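Local coordinates for protein probable dehydrogenase (Bordetella bronchiseptica, PDB 3MOI) that is a probable dehydrogenase of the GFO/IDH/MocA type, likely to catalyse NAD(P)-dependent oxidation or reduction of a substrate that has not been identified, at residues Asp234-Asp237 and Ser238-His242; Asp346-Arg349 and Asp350-Gly354. All coordinates share one frame; numbering follows the deposited sequence.

Contact 1 (Asp234-Asp237 and Ser238-His242); sequences DHFD and SDEMH
D237 OD1 accepts the backbone N-H of D239 at 2.9 Å and 163°, which closes an Asx turn where the loop enters the short 3-10 segment 238-241. The donor arrives from above the carboxylate plane, 42° out of it. A chi1 of 173° turns CG of D237 away from its own N and along the chain, where OD1 meets D239 N. The carbonyl of D237 works as well: its O receives E240 N in a longer bond of 3.3 Å, and a water bridges D237 O to E240 OE1, donating to both, at 2.7 and 2.6 Å. D237 OD1 also comes within 3.5 Å of D239 OD2, a like-charge approach probably offset by K252, whose NZ forms salt bridges with both aspartates. Packing completes the turn. The F236 ring lies with one face over S238 N, and CE2 is 3.6 Å from S238 CA. M241 makes an oblique Met-aromatic contact, its CE 3.7 Å from F236 CZ. E240 OE2 pairs with R313 of the second subunit, and the F236 ring meets Y322 of that subunit edge-to-face. Compensation by K252 and by R313 of the second subunit probably lets three acids share this compact turn.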
ATOM      1  N   ASP A 234      -3.344  16.133  -4.423  1.00 36.42           N
ATOM      2  CA  ASP A 234      -2.326  17.046  -3.918  1.00 36.48           C
ATOM      3  C   ASP A 234      -2.336  17.144  -2.393  1.00 36.79           C
ATOM      4  O   ASP A 234      -2.089  18.238  -1.806  1.00 35.44           O
ATOM      5  CB  ASP A 234      -2.497  18.449  -4.507  1.00 36.49           C
ATOM      6  CG  ASP A 234      -1.249  19.312  -4.316  1.00 38.46           C
ATOM      7  OD1 ASP A 234      -1.282  20.492  -4.755  1.00 41.65           O
ATOM      8  OD2 ASP A 234      -0.246  18.808  -3.715  1.00 39.38           O
ATOM      9  N   HIS A 235      -2.613  16.008  -1.746  1.00 36.51           N
ATOM     10  CA  HIS A 235      -2.602  15.950  -0.295  1.00 36.42           C
ATOM     11  C   HIS A 235      -1.325  15.230   0.072  1.00 36.72           C
ATOM     12  O   HIS A 235      -0.269  15.808  -0.043  1.00 37.22           O
ATOM     13  CB  HIS A 235      -3.835  15.257   0.205  1.00 36.70           C
ATOM     14  CG  HIS A 235      -5.078  16.060   0.034  1.00 37.32           C
ATOM     15  ND1 HIS A 235      -6.324  15.478  -0.100  1.00 37.41           N
ATOM     16  CD2 HIS A 235      -5.271  17.400  -0.026  1.00 37.98           C
ATOM     17  CE1 HIS A 235      -7.236  16.432  -0.219  1.00 39.09           C
ATOM     18  NE2 HIS A 235      -6.625  17.606  -0.180  1.00 39.15           N
ATOM     19  N   PHE A 236      -1.362  13.966   0.499  1.00 37.53           N
ATOM     20  CA  PHE A 236      -0.094  13.297   0.832  1.00 36.21           C
ATOM     21  C   PHE A 236       0.758  13.313  -0.432  1.00 36.16           C
ATOM     22  O   PHE A 236       0.221  13.352  -1.552  1.00 34.70           O
ATOM     23  CB  PHE A 236      -0.291  11.878   1.349  1.00 35.69           C
ATOM     24  CG  PHE A 236       1.002  11.192   1.708  1.00 35.48           C
ATOM     25  CD1 PHE A 236       1.843  11.733   2.645  1.00 35.61           C
ATOM     26  CD2 PHE A 236       1.392  10.050   1.086  1.00 36.12           C
ATOM     27  CE1 PHE A 236       3.031  11.120   2.968  1.00 35.13           C
ATOM     28  CE2 PHE A 236       2.591   9.451   1.403  1.00 36.93           C
ATOM     29  CZ  PHE A 236       3.401   9.991   2.354  1.00 34.73           C
ATOM     30  N   ASP A 237       2.076  13.321  -0.242  1.00 36.60           N
ATOM     31  CA  ASP A 237       2.992  13.266  -1.369  1.00 37.43           C
ATOM     32  C   ASP A 237       3.991  12.202  -1.095  1.00 36.96           C
ATOM     33  O   ASP A 237       4.828  12.354  -0.205  1.00 37.25           O
ATOM     34  CB  ASP A 237       3.704  14.593  -1.573  1.00 37.88           C
ATOM     35  CG  ASP A 237       4.798  14.518  -2.635  1.00 40.58           C
ATOM     36  OD1 ASP A 237       5.048  13.418  -3.200  1.00 45.90           O
ATOM     37  OD2 ASP A 237       5.433  15.569  -2.898  1.00 43.69           O
ATOM     38  N   SER A 238       3.919  11.145  -1.900  1.00 36.62           N
ATOM     39  CA  SER A 238       4.612   9.903  -1.601  1.00 36.57           C
ATOM     40  C   SER A 238       6.076   9.928  -1.992  1.00 35.91           C
ATOM     41  O   SER A 238       6.805   8.993  -1.712  1.00 35.29           O
ATOM     42  CB  SER A 238       3.893   8.671  -2.233  1.00 37.07           C
ATOM     43  OG  SER A 238       3.365   8.928  -3.528  1.00 36.41           O
ATOM     44  N   ASP A 239       6.541  10.993  -2.616  1.00 35.87           N
ATOM     45  CA  ASP A 239       7.974  11.091  -2.824  1.00 35.72           C
ATOM     46  C   ASP A 239       8.706  11.151  -1.456  1.00 36.27           C
ATOM     47  O   ASP A 239       9.882  10.776  -1.344  1.00 36.08           O
ATOM     48  CB  ASP A 239       8.299  12.263  -3.733  1.00 36.19           C
ATOM     49  CG  ASP A 239       7.668  12.133  -5.164  1.00 36.05           C
ATOM     50  OD1 ASP A 239       7.430  10.992  -5.635  1.00 34.77           O
ATOM     51  OD2 ASP A 239       7.452  13.196  -5.800  1.00 30.63           O
ATOM     52  N   GLU A 240       7.995  11.543  -0.390  1.00 36.83           N
ATOM     53  CA  GLU A 240       8.528  11.382   0.961  1.00 36.58           C
ATOM     54  C   GLU A 240       8.963   9.950   1.256  1.00 36.27           C
ATOM     55  O   GLU A 240       9.849   9.729   2.049  1.00 36.81           O
ATOM     56  CB  GLU A 240       7.517  11.821   2.006  1.00 36.67           C
ATOM     57  CG  GLU A 240       8.101  11.820   3.423  1.00 37.88           C
ATOM     58  CD  GLU A 240       7.228  12.547   4.428  1.00 42.12           C
ATOM     59  OE1 GLU A 240       6.296  13.260   4.006  1.00 44.35           O
ATOM     60  OE2 GLU A 240       7.447  12.394   5.653  1.00 45.08           O
ATOM     61  N   MET A 241       8.317   8.954   0.654  1.00 36.23           N
ATOM     62  CA  MET A 241       8.667   7.569   0.953  1.00 34.87           C
ATOM     63  C   MET A 241       9.578   7.045  -0.122  1.00 34.96           C
ATOM     64  O   MET A 241       9.984   5.891  -0.092  1.00 33.89           O
ATOM     65  CB  MET A 241       7.411   6.724   1.160  1.00 35.07           C
ATOM     66  CG  MET A 241       6.672   6.995   2.532  1.00 35.14           C
ATOM     67  SD  MET A 241       5.067   6.181   2.549  1.00 32.26           S
ATOM     68  CE  MET A 241       4.634   6.916   4.096  1.00 38.20           C
ATOM     69  N   HIS A 242       9.955   7.919  -1.053  1.00 35.99           N
ATOM     70  CA  HIS A 242      10.954   7.594  -2.058  1.00 36.55           C
ATOM     71  C   HIS A 242      12.047   8.691  -2.109  1.00 38.18           C
ATOM     72  O   HIS A 242      12.198   9.411  -3.102  1.00 39.28           O
ATOM     73  CB  HIS A 242      10.272   7.424  -3.402  1.00 35.87           C
ATOM     74  CG  HIS A 242      11.136   6.768  -4.424  1.00 35.56           C
ATOM     75  ND1 HIS A 242      11.398   5.415  -4.413  1.00 33.98           N
ATOM     76  CD2 HIS A 242      11.840   7.283  -5.459  1.00 33.82           C
ATOM     77  CE1 HIS A 242      12.223   5.121  -5.401  1.00 32.30           C
ATOM     78  NE2 HIS A 242      12.493   6.235  -6.059  1.00 36.08           N
TER
HETATM   79  O   HOH W   1       4.887  13.887   1.966  1.00 38.37           O

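Contact 2 (Asp346-Arg349 and Asp350-Gly354); sequences DELR and DAIAG
R349 and D350 are neighbours near the C-terminal end of helix 340-352, which finishes in a Schellman motif at G354. The evidence for the motif is that G354 leaves helical phi/psi with a positive phi of 79° while two bonds return into the last turn, among them G354 N to A351 O at 3.2 Å; D350 also has a backbone hydrogen bond with A356. The backbone bonds across the contact follow the i to i+4 pattern of an alpha-helix: D350 N to D346 O at 2.9 Å, A351 N to E347 O, I352 N to L348 O at 2.8 Å, and A353 N to R349 O at 2.7 Å.

Apolar contact lies along one strip of the helix, where L348 CD1 and I352 CD1 meet at 3.8 Å. These two side chains touch I92 and H90 of strand 90-93, setting the helix against the Rossmann-type sheet.

The charged contacts form a network of D346, R349 and D350. The arginine runs alongside the D350 side chain, bent at chi2 and chi3 so that its guanidinium doubles back, NH2 meeting D346 and NH1 meeting D350. R349 NH2 lies 2.5 Å from D346 OD1 as modelled, a short separation whose exact length is doubtful. A further salt bridge, NE to D27, gives the guanidinium a third acidic partner, while D346 also accepts hydrogen bonds from H25 and from R336 N. E347 instead pairs with R360. In the D350 bridge the flat groups are turned 68° apart: R349 NH1 reaches OD1 of D350 at 2.9 Å, with the oxygen near the guanidinium plane but the nitrogen well above the carboxylate plane.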
ATOM      1  N   ASP A 346      15.213   2.367 -27.288  1.00 33.78           N
ATOM      2  CA  ASP A 346      15.949   1.103 -27.349  1.00 34.16           C
ATOM      3  C   ASP A 346      15.017  -0.079 -27.649  1.00 34.08           C
ATOM      4  O   ASP A 346      15.365  -0.971 -28.438  1.00 34.08           O
ATOM      5  CB  ASP A 346      16.712   0.813 -26.047  1.00 33.89           C
ATOM      6  CG  ASP A 346      17.754   1.894 -25.699  1.00 36.25           C
ATOM      7  OD1 ASP A 346      18.139   2.721 -26.580  1.00 33.92           O
ATOM      8  OD2 ASP A 346      18.196   1.907 -24.516  1.00 40.60           O
ATOM      9  N   GLU A 347      13.826  -0.088 -27.045  1.00 33.76           N
ATOM     10  CA  GLU A 347      12.939  -1.201 -27.279  1.00 33.50           C
ATOM     11  C   GLU A 347      12.583  -1.265 -28.765  1.00 33.15           C
ATOM     12  O   GLU A 347      12.658  -2.308 -29.344  1.00 33.68           O
ATOM     13  CB  GLU A 347      11.711  -1.108 -26.417  1.00 33.25           C
ATOM     14  CG  GLU A 347      10.946  -2.339 -26.469  1.00 32.67           C
ATOM     15  CD  GLU A 347       9.679  -2.297 -25.643  1.00 35.32           C
ATOM     16  OE1 GLU A 347       8.915  -3.311 -25.721  1.00 36.46           O
ATOM     17  OE2 GLU A 347       9.448  -1.288 -24.917  1.00 33.13           O
ATOM     18  N   LEU A 348      12.293  -0.148 -29.407  1.00 32.91           N
ATOM     19  CA  LEU A 348      12.044  -0.207 -30.868  1.00 33.50           C
ATOM     20  C   LEU A 348      13.262  -0.634 -31.697  1.00 33.21           C
ATOM     21  O   LEU A 348      13.145  -1.524 -32.572  1.00 32.67           O
ATOM     22  CB  LEU A 348      11.617   1.134 -31.398  1.00 33.15           C
ATOM     23  CG  LEU A 348      10.434   1.334 -32.304  1.00 32.73           C
ATOM     24  CD1 LEU A 348      10.845   2.393 -33.332  1.00 25.24           C
ATOM     25  CD2 LEU A 348       9.819   0.128 -32.879  1.00 27.14           C
ATOM     26  N   ARG A 349      14.417  -0.007 -31.418  1.00 33.45           N
ATOM     27  CA  ARG A 349      15.662  -0.316 -32.159  1.00 33.75           C
ATOM     28  C   ARG A 349      15.880  -1.786 -32.137  1.00 32.78           C
ATOM     29  O   ARG A 349      16.108  -2.399 -33.161  1.00 33.20           O
ATOM     30  CB  ARG A 349      16.894   0.384 -31.569  1.00 34.20           C
ATOM     31  CG  ARG A 349      18.243   0.054 -32.357  1.00 36.99           C
ATOM     32  CD  ARG A 349      19.459  -0.460 -31.391  1.00 42.10           C
ATOM     33  NE  ARG A 349      19.598   0.513 -30.297  1.00 43.41           N
ATOM     34  CZ  ARG A 349      19.405   0.301 -28.995  1.00 41.25           C
ATOM     35  NH1 ARG A 349      19.156  -0.902 -28.475  1.00 41.28           N
ATOM     36  NH2 ARG A 349      19.511   1.336 -28.193  1.00 42.57           N
ATOM     37  N   ASP A 350      15.811  -2.334 -30.943  1.00 32.72           N
ATOM     38  CA  ASP A 350      15.984  -3.737 -30.730  1.00 33.61           C
ATOM     39  C   ASP A 350      15.041  -4.579 -31.550  1.00 33.42           C
ATOM     40  O   ASP A 350      15.435  -5.614 -32.090  1.00 34.15           O
ATOM     41  CB  ASP A 350      15.809  -4.077 -29.241  1.00 34.31           C
ATOM     42  CG  ASP A 350      17.093  -3.855 -28.418  1.00 36.23           C
ATOM     43  OD1 ASP A 350      18.144  -3.555 -28.999  1.00 40.07           O
ATOM     44  OD2 ASP A 350      17.042  -3.988 -27.174  1.00 42.75           O
ATOM     45  N   ALA A 351      13.799  -4.128 -31.670  1.00 32.99           N
ATOM     46  CA  ALA A 351      12.823  -4.815 -32.465  1.00 31.95           C
ATOM     47  C   ALA A 351      13.145  -4.745 -33.946  1.00 31.84           C
ATOM     48  O   ALA A 351      13.116  -5.743 -34.663  1.00 30.21           O
ATOM     49  CB  ALA A 351      11.490  -4.232 -32.171  1.00 32.55           C
ATOM     50  N   ILE A 352      13.464  -3.544 -34.419  1.00 32.52           N
ATOM     51  CA  ILE A 352      13.753  -3.353 -35.842  1.00 31.82           C
ATOM     52  C   ILE A 352      14.995  -4.136 -36.183  1.00 32.92           C
ATOM     53  O   ILE A 352      15.064  -4.740 -37.234  1.00 33.39           O
ATOM     54  CB  ILE A 352      14.024  -1.875 -36.148  1.00 31.94           C
ATOM     55  CG1 ILE A 352      12.757  -1.043 -35.930  1.00 31.20           C
ATOM     56  CG2 ILE A 352      14.591  -1.720 -37.634  1.00 31.32           C
ATOM     57  CD1 ILE A 352      12.962   0.496 -35.783  1.00 28.57           C
ATOM     58  N   ALA A 353      15.997  -4.100 -35.286  1.00 33.64           N
ATOM     59  CA  ALA A 353      17.264  -4.799 -35.503  1.00 34.40           C
ATOM     60  C   ALA A 353      17.174  -6.314 -35.379  1.00 35.37           C
ATOM     61  O   ALA A 353      18.110  -6.997 -35.699  1.00 35.83           O
ATOM     62  CB  ALA A 353      18.368  -4.256 -34.577  1.00 32.99           C
ATOM     63  N   GLY A 354      16.071  -6.869 -34.896  1.00 36.73           N
ATOM     64  CA  GLY A 354      15.986  -8.330 -34.781  1.00 37.07           C
ATOM     65  C   GLY A 354      16.726  -8.842 -33.561  1.00 37.66           C
ATOM     66  O   GLY A 354      17.013 -10.017 -33.482  1.00 39.40           O
TER

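In the fold
Following the chain from the N terminus, the Rossmann-type parallel sheet comes first, then the mixed sheet. Contact 1 is reached just after strand 225-231, in the loop leading to helix 258-265. It closes a tight local turn beside strand 145-153 and faces the second subunit. The chain then adds four strands, between residues 302 and 331, to the mixed sheet before contact 2 forms within helix 340-352, which has returned to strand 90-93 of the first sheet; the last strand, 385-386, follows later. The two contacts are in series, neither nesting nor crossing. Their centres are 36 Å apart, on opposite sides of the chain's centre, and their nearest atoms remain about 20 Å apart.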